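Local atomic coordinates of thermotoga maritima TmcAL (Thermotoga maritima, PDB entry 5Y0T), a protein that belongs to the HIGH nucleotidyl transferase family of the HUP clan and binds adenosine-5'-rp-alpha-thio-triphosphate. Residues A[330-342]-A[353-365]. Numbering follows the deposited sequence.
Sequences NTKGPQYIRILGF and MRKKAKLPIVTNM. With EDO (1,2-ethanediol), chain G.
I337 and L359 cross at about a right angle, I337 CG1 lying 4.0 Å from L359 CB, while L359 CD1 rests 3.2 Å from P334 O. The beta-branched I337 also sends CD1 to the small A357 CB and CG2 to the flexible end of M353, on the face where helix 346-356 packs within the beta-alpha-beta unit it forms with strands 337-343 and 361-362. Further along, I339 CG1 packs on I361 CG2 at 3.7 Å, and the I339 side chain lies alongside that of T363, touching its methyl CG2. Three nearly straight backbone bonds, I337 N to P360 O, V362 N to I337 O (2.8 Å) and I339 N to V362 O, fix the register. P360 has no N-H to give, and Q335 O, buried without a partner, lies 3.3 Å from P360 CD.

R338 and V362 point to the other face. With chi2 bent to 82°, the R338 guanidinium has M365 CG 3.4 Å above its centre and L340 CD2 only toward the rim of the opposite face. NE donates to a water that donates to I339 O and T363 O; NH2 forms a salt bridge with D413. Apolar atoms thus pack the cation's faces, while carboxylate and water probably offset the cost of burying its charge.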
loop_
_atom_site.group_PDB
_atom_site.type_symbol
_atom_site.label_atom_id
_atom_site.label_comp_id
_atom_site.label_asym_id
_atom_site.label_seq_id
_atom_site.Cartn_x
_atom_site.Cartn_y
_atom_site.Cartn_z
ATOM N N ASN A 330 14.894 -19.482 -4.864
ATOM C CA ASN A 330 14.580 -20.814 -5.390
ATOM C C ASN A 330 15.808 -21.562 -5.911
ATOM O O ASN A 330 15.719 -22.717 -6.323
ATOM C CB ASN A 330 13.523 -20.702 -6.492
ATOM C CG ASN A 330 12.135 -20.510 -5.923
ATOM O OD1 ASN A 330 11.939 -20.630 -4.705
ATOM N ND2 ASN A 330 11.151 -20.230 -6.794
ATOM N N THR A 331 16.939 -20.873 -5.898
ATOM C CA THR A 331 18.239 -21.421 -6.276
ATOM C C THR A 331 19.060 -21.729 -5.020
ATOM O O THR A 331 19.490 -22.858 -4.798
ATOM C CB THR A 331 19.020 -20.445 -7.189
ATOM O OG1 THR A 331 18.257 -20.190 -8.370
ATOM C CG2 THR A 331 20.361 -21.042 -7.598
ATOM N N LYS A 332 19.304 -20.712 -4.210
ATOM C CA LYS A 332 20.107 -20.894 -2.996
ATOM C C LYS A 332 19.297 -21.378 -1.785
ATOM O O LYS A 332 19.863 -21.860 -0.798
ATOM C CB LYS A 332 20.809 -19.582 -2.637
ATOM C CG LYS A 332 21.681 -19.002 -3.760
ATOM C CD LYS A 332 22.593 -17.884 -3.213
ATOM C CE LYS A 332 23.575 -17.379 -4.273
ATOM N NZ LYS A 332 24.451 -16.298 -3.717
ATOM N N GLY A 333 17.980 -21.252 -1.841
ATOM C CA GLY A 333 17.159 -21.703 -0.729
ATOM C C GLY A 333 17.071 -20.716 0.421
ATOM O O GLY A 333 17.561 -19.578 0.332
ATOM N N PRO A 334 16.438 -21.141 1.517
ATOM C CA PRO A 334 16.378 -20.391 2.781
ATOM C C PRO A 334 17.770 -20.198 3.351
ATOM O O PRO A 334 18.611 -21.094 3.213
ATOM C CB PRO A 334 15.531 -21.295 3.693
ATOM C CG PRO A 334 15.776 -22.685 3.143
ATOM C CD PRO A 334 15.810 -22.467 1.635
ATOM N N GLN A 335 18.039 -19.023 3.911
ATOM C CA GLN A 335 19.356 -18.742 4.453
ATOM C C GLN A 335 19.413 -18.888 5.979
ATOM O O GLN A 335 20.458 -18.661 6.579
ATOM C CB GLN A 335 19.806 -17.340 4.015
ATOM C CG GLN A 335 19.912 -17.207 2.481
ATOM C CD GLN A 335 20.899 -18.200 1.875
ATOM O OE1 GLN A 335 22.072 -18.195 2.222
ATOM N NE2 GLN A 335 20.419 -19.058 0.960
ATOM N N TYR A 336 18.300 -19.262 6.615
ATOM C CA TYR A 336 18.300 -19.399 8.079
ATOM C C TYR A 336 17.237 -20.401 8.507
ATOM O O TYR A 336 16.290 -20.689 7.764
ATOM C CB TYR A 336 18.026 -18.036 8.787
ATOM C CG TYR A 336 16.804 -17.354 8.203
ATOM C CD1 TYR A 336 15.521 -17.667 8.643
ATOM C CD2 TYR A 336 16.933 -16.448 7.154
ATOM C CE1 TYR A 336 14.400 -17.079 8.064
ATOM C CE2 TYR A 336 15.825 -15.861 6.578
ATOM C CZ TYR A 336 14.568 -16.160 7.033
ATOM O OH TYR A 336 13.476 -15.564 6.419
ATOM N N ILE A 337 17.398 -20.913 9.712
ATOM C CA ILE A 337 16.371 -21.717 10.337
ATOM C C ILE A 337 15.740 -20.896 11.455
ATOM O O ILE A 337 16.399 -20.605 12.451
ATOM C CB ILE A 337 16.945 -23.026 10.909
ATOM C CG1 ILE A 337 17.502 -23.896 9.772
ATOM C CG2 ILE A 337 15.847 -23.776 11.655
ATOM C CD1 ILE A 337 18.498 -24.973 10.236
ATOM N N ARG A 338 14.469 -20.535 11.297
ATOM C CA ARG A 338 13.774 -19.737 12.315
ATOM C C ARG A 338 13.041 -20.669 13.283
ATOM O O ARG A 338 12.201 -21.440 12.860
ATOM C CB ARG A 338 12.775 -18.758 11.664
ATOM C CG ARG A 338 11.821 -18.061 12.673
ATOM C CD ARG A 338 12.483 -16.857 13.360
ATOM N NE ARG A 338 11.581 -16.228 14.337
ATOM C CZ ARG A 338 10.660 -15.323 14.017
ATOM N NH1 ARG A 338 10.538 -14.918 12.754
ATOM N NH2 ARG A 338 9.884 -14.799 14.960
ATOM N N ILE A 339 13.349 -20.581 14.575
ATOM C CA ILE A 339 12.668 -21.394 15.583
ATOM C C ILE A 339 11.443 -20.644 16.081
ATOM O O ILE A 339 11.588 -19.568 16.646
ATOM C CB ILE A 339 13.562 -21.689 16.815
ATOM C CG1 ILE A 339 14.922 -22.283 16.420
ATOM C CG2 ILE A 339 12.806 -22.553 17.842
ATOM C CD1 ILE A 339 14.855 -23.494 15.564
ATOM N N LEU A 340 10.244 -21.165 15.815
ATOM C CA LEU A 340 9.025 -20.573 16.366
ATOM C C LEU A 340 8.655 -21.126 17.736
ATOM O O LEU A 340 7.934 -20.473 18.490
ATOM C CB LEU A 340 7.850 -20.768 15.406
ATOM C CG LEU A 340 7.938 -20.011 14.081
ATOM C CD1 LEU A 340 6.743 -20.396 13.246
ATOM C CD2 LEU A 340 8.010 -18.461 14.280
ATOM N N GLY A 341 9.128 -22.330 18.058
ATOM C CA GLY A 341 8.831 -22.909 19.350
ATOM C C GLY A 341 9.439 -24.288 19.540
ATOM O O GLY A 341 9.800 -24.965 18.565
ATOM N N PHE A 342 9.588 -24.683 20.803
ATOM C CA PHE A 342 10.019 -26.039 21.116
ATOM C C PHE A 342 9.604 -26.424 22.528
ATOM O O PHE A 342 9.315 -25.562 23.367
ATOM C CB PHE A 342 11.545 -26.210 20.927
ATOM C CG PHE A 342 12.398 -25.204 21.688
ATOM C CD1 PHE A 342 12.649 -23.945 21.153
ATOM C CD2 PHE A 342 12.994 -25.540 22.896
ATOM C CE1 PHE A 342 13.454 -23.036 21.825
ATOM C CE2 PHE A 342 13.802 -24.631 23.590
ATOM C CZ PHE A 342 14.034 -23.370 23.051
ATOM N N MET A 353 20.966 -29.864 16.692
ATOM C CA MET A 353 20.892 -29.001 15.511
ATOM C C MET A 353 21.936 -27.901 15.551
ATOM O O MET A 353 22.510 -27.560 14.522
ATOM C CB MET A 353 19.501 -28.374 15.368
ATOM C CG MET A 353 18.441 -29.353 14.887
ATOM S SD MET A 353 16.786 -28.646 14.965
ATOM C CE MET A 353 17.043 -27.130 14.044
ATOM N N ARG A 354 22.196 -27.347 16.732
ATOM C CA ARG A 354 23.190 -26.276 16.807
ATOM C C ARG A 354 24.560 -26.793 16.399
ATOM O O ARG A 354 25.379 -26.044 15.862
ATOM C CB ARG A 354 23.237 -25.657 18.200
ATOM C CG ARG A 354 21.954 -24.890 18.557
ATOM C CD ARG A 354 22.124 -24.040 19.817
ATOM N NE ARG A 354 20.838 -23.562 20.331
ATOM C CZ ARG A 354 20.205 -22.477 19.885
ATOM N NH1 ARG A 354 19.045 -22.117 20.419
ATOM N NH2 ARG A 354 20.729 -21.751 18.903
ATOM N N LYS A 355 24.811 -28.077 16.632
ATOM C CA LYS A 355 26.071 -28.667 16.188
ATOM C C LYS A 355 26.032 -29.069 14.712
ATOM O O LYS A 355 27.041 -28.978 14.014
ATOM C CB LYS A 355 26.435 -29.892 17.035
ATOM C CG LYS A 355 26.610 -29.598 18.533
ATOM C CD LYS A 355 26.892 -30.893 19.301
ATOM C CE LYS A 355 27.135 -30.651 20.793
ATOM N NZ LYS A 355 25.895 -30.285 21.545
ATOM N N LYS A 356 24.900 -29.601 14.264
ATOM C CA LYS A 356 24.847 -30.206 12.926
ATOM C C LYS A 356 24.208 -29.378 11.802
ATOM O O LYS A 356 24.298 -29.761 10.630
ATOM C CB LYS A 356 24.104 -31.543 13.025
ATOM C CG LYS A 356 24.784 -32.556 13.938
ATOM C CD LYS A 356 24.202 -33.953 13.741
ATOM C CE LYS A 356 25.013 -35.022 14.478
ATOM N NZ LYS A 356 26.450 -35.044 14.061
ATOM N N ALA A 357 23.595 -28.244 12.132
ATOM C CA ALA A 357 22.788 -27.542 11.129
ATOM C C ALA A 357 23.665 -26.894 10.067
ATOM O O ALA A 357 24.803 -26.536 10.338
ATOM C CB ALA A 357 21.906 -26.498 11.769
ATOM N N LYS A 358 23.130 -26.780 8.854
ATOM C CA LYS A 358 23.858 -26.189 7.734
ATOM C C LYS A 358 23.440 -24.747 7.479
ATOM O O LYS A 358 23.947 -24.127 6.559
ATOM C CB LYS A 358 23.643 -27.011 6.450
ATOM C CG LYS A 358 23.765 -28.531 6.618
ATOM C CD LYS A 358 23.168 -29.262 5.402
ATOM C CE LYS A 358 23.053 -30.762 5.644
ATOM N NZ LYS A 358 22.858 -31.501 4.364
ATOM N N LEU A 359 22.479 -24.246 8.258
ATOM C CA LEU A 359 22.057 -22.844 8.191
ATOM C C LEU A 359 22.083 -22.266 9.597
ATOM O O LEU A 359 21.886 -23.008 10.556
ATOM C CB LEU A 359 20.642 -22.705 7.605
ATOM C CG LEU A 359 20.398 -23.071 6.135
ATOM C CD1 LEU A 359 18.908 -23.002 5.809
ATOM C CD2 LEU A 359 21.194 -22.120 5.246
ATOM N N PRO A 360 22.305 -20.944 9.725
ATOM C CA PRO A 360 22.276 -20.271 11.032
ATOM C C PRO A 360 20.915 -20.438 11.693
ATOM O O PRO A 360 19.896 -20.350 11.012
ATOM C CB PRO A 360 22.534 -18.795 10.684
ATOM C CG PRO A 360 23.198 -18.828 9.359
ATOM C CD PRO A 360 22.592 -19.998 8.634
ATOM N N ILE A 361 20.901 -20.688 12.995
ATOM C CA ILE A 361 19.649 -20.863 13.720
ATOM C C ILE A 361 19.283 -19.558 14.419
ATOM O O ILE A 361 20.092 -18.996 15.157
ATOM C CB ILE A 361 19.770 -22.013 14.745
ATOM C CG1 ILE A 361 19.908 -23.344 14.006
ATOM C CG2 ILE A 361 18.570 -22.043 15.682
ATOM C CD1 ILE A 361 20.552 -24.435 14.837
ATOM N N VAL A 362 18.076 -19.070 14.163
ATOM C CA VAL A 362 17.584 -17.848 14.790
ATOM C C VAL A 362 16.533 -18.216 15.834
ATOM O O VAL A 362 15.486 -18.747 15.487
ATOM C CB VAL A 362 16.970 -16.875 13.744
ATOM C CG1 VAL A 362 16.397 -15.622 14.426
ATOM C CG2 VAL A 362 18.007 -16.498 12.683
ATOM N N THR A 363 16.835 -17.978 17.106
ATOM C CA THR A 363 15.855 -18.131 18.188
ATOM C C THR A 363 15.424 -16.734 18.615
ATOM O O THR A 363 14.243 -16.382 18.599
ATOM C CB THR A 363 16.402 -18.930 19.419
ATOM O OG1 THR A 363 17.730 -18.503 19.735
ATOM C CG2 THR A 363 16.433 -20.417 19.124
ATOM N N ASN A 364 16.405 -15.947 19.010
ATOM C CA ASN A 364 16.172 -14.597 19.483
ATOM C C ASN A 364 16.257 -13.628 18.309
ATOM O O ASN A 364 17.352 -13.301 17.838
ATOM C CB ASN A 364 17.221 -14.271 20.553
ATOM C CG ASN A 364 16.904 -13.020 21.345
ATOM O OD1 ASN A 364 16.182 -12.137 20.884
ATOM N ND2 ASN A 364 17.482 -12.926 22.553
ATOM N N MET A 365 15.111 -13.113 17.882
ATOM C CA MET A 365 15.075 -12.285 16.673
ATOM C C MET A 365 15.830 -10.972 16.875
ATOM O O MET A 365 16.439 -10.451 15.944
ATOM C CB MET A 365 13.631 -12.019 16.248
ATOM C CG MET A 365 13.020 -13.131 15.377
ATOM S SD MET A 365 13.810 -13.308 13.764
ATOM C CE MET A 365 12.996 -11.991 12.839
HETATM C C1 EDO G . 23.127 -21.216 2.325
HETATM O O1 EDO G . 24.544 -21.318 2.559
HETATM C C2 EDO G . 22.773 -21.872 0.988
HETATM O O2 EDO G . 22.862 -20.896 -0.077
HETATM O O HOH W 1 12.289 -17.001 16.907
#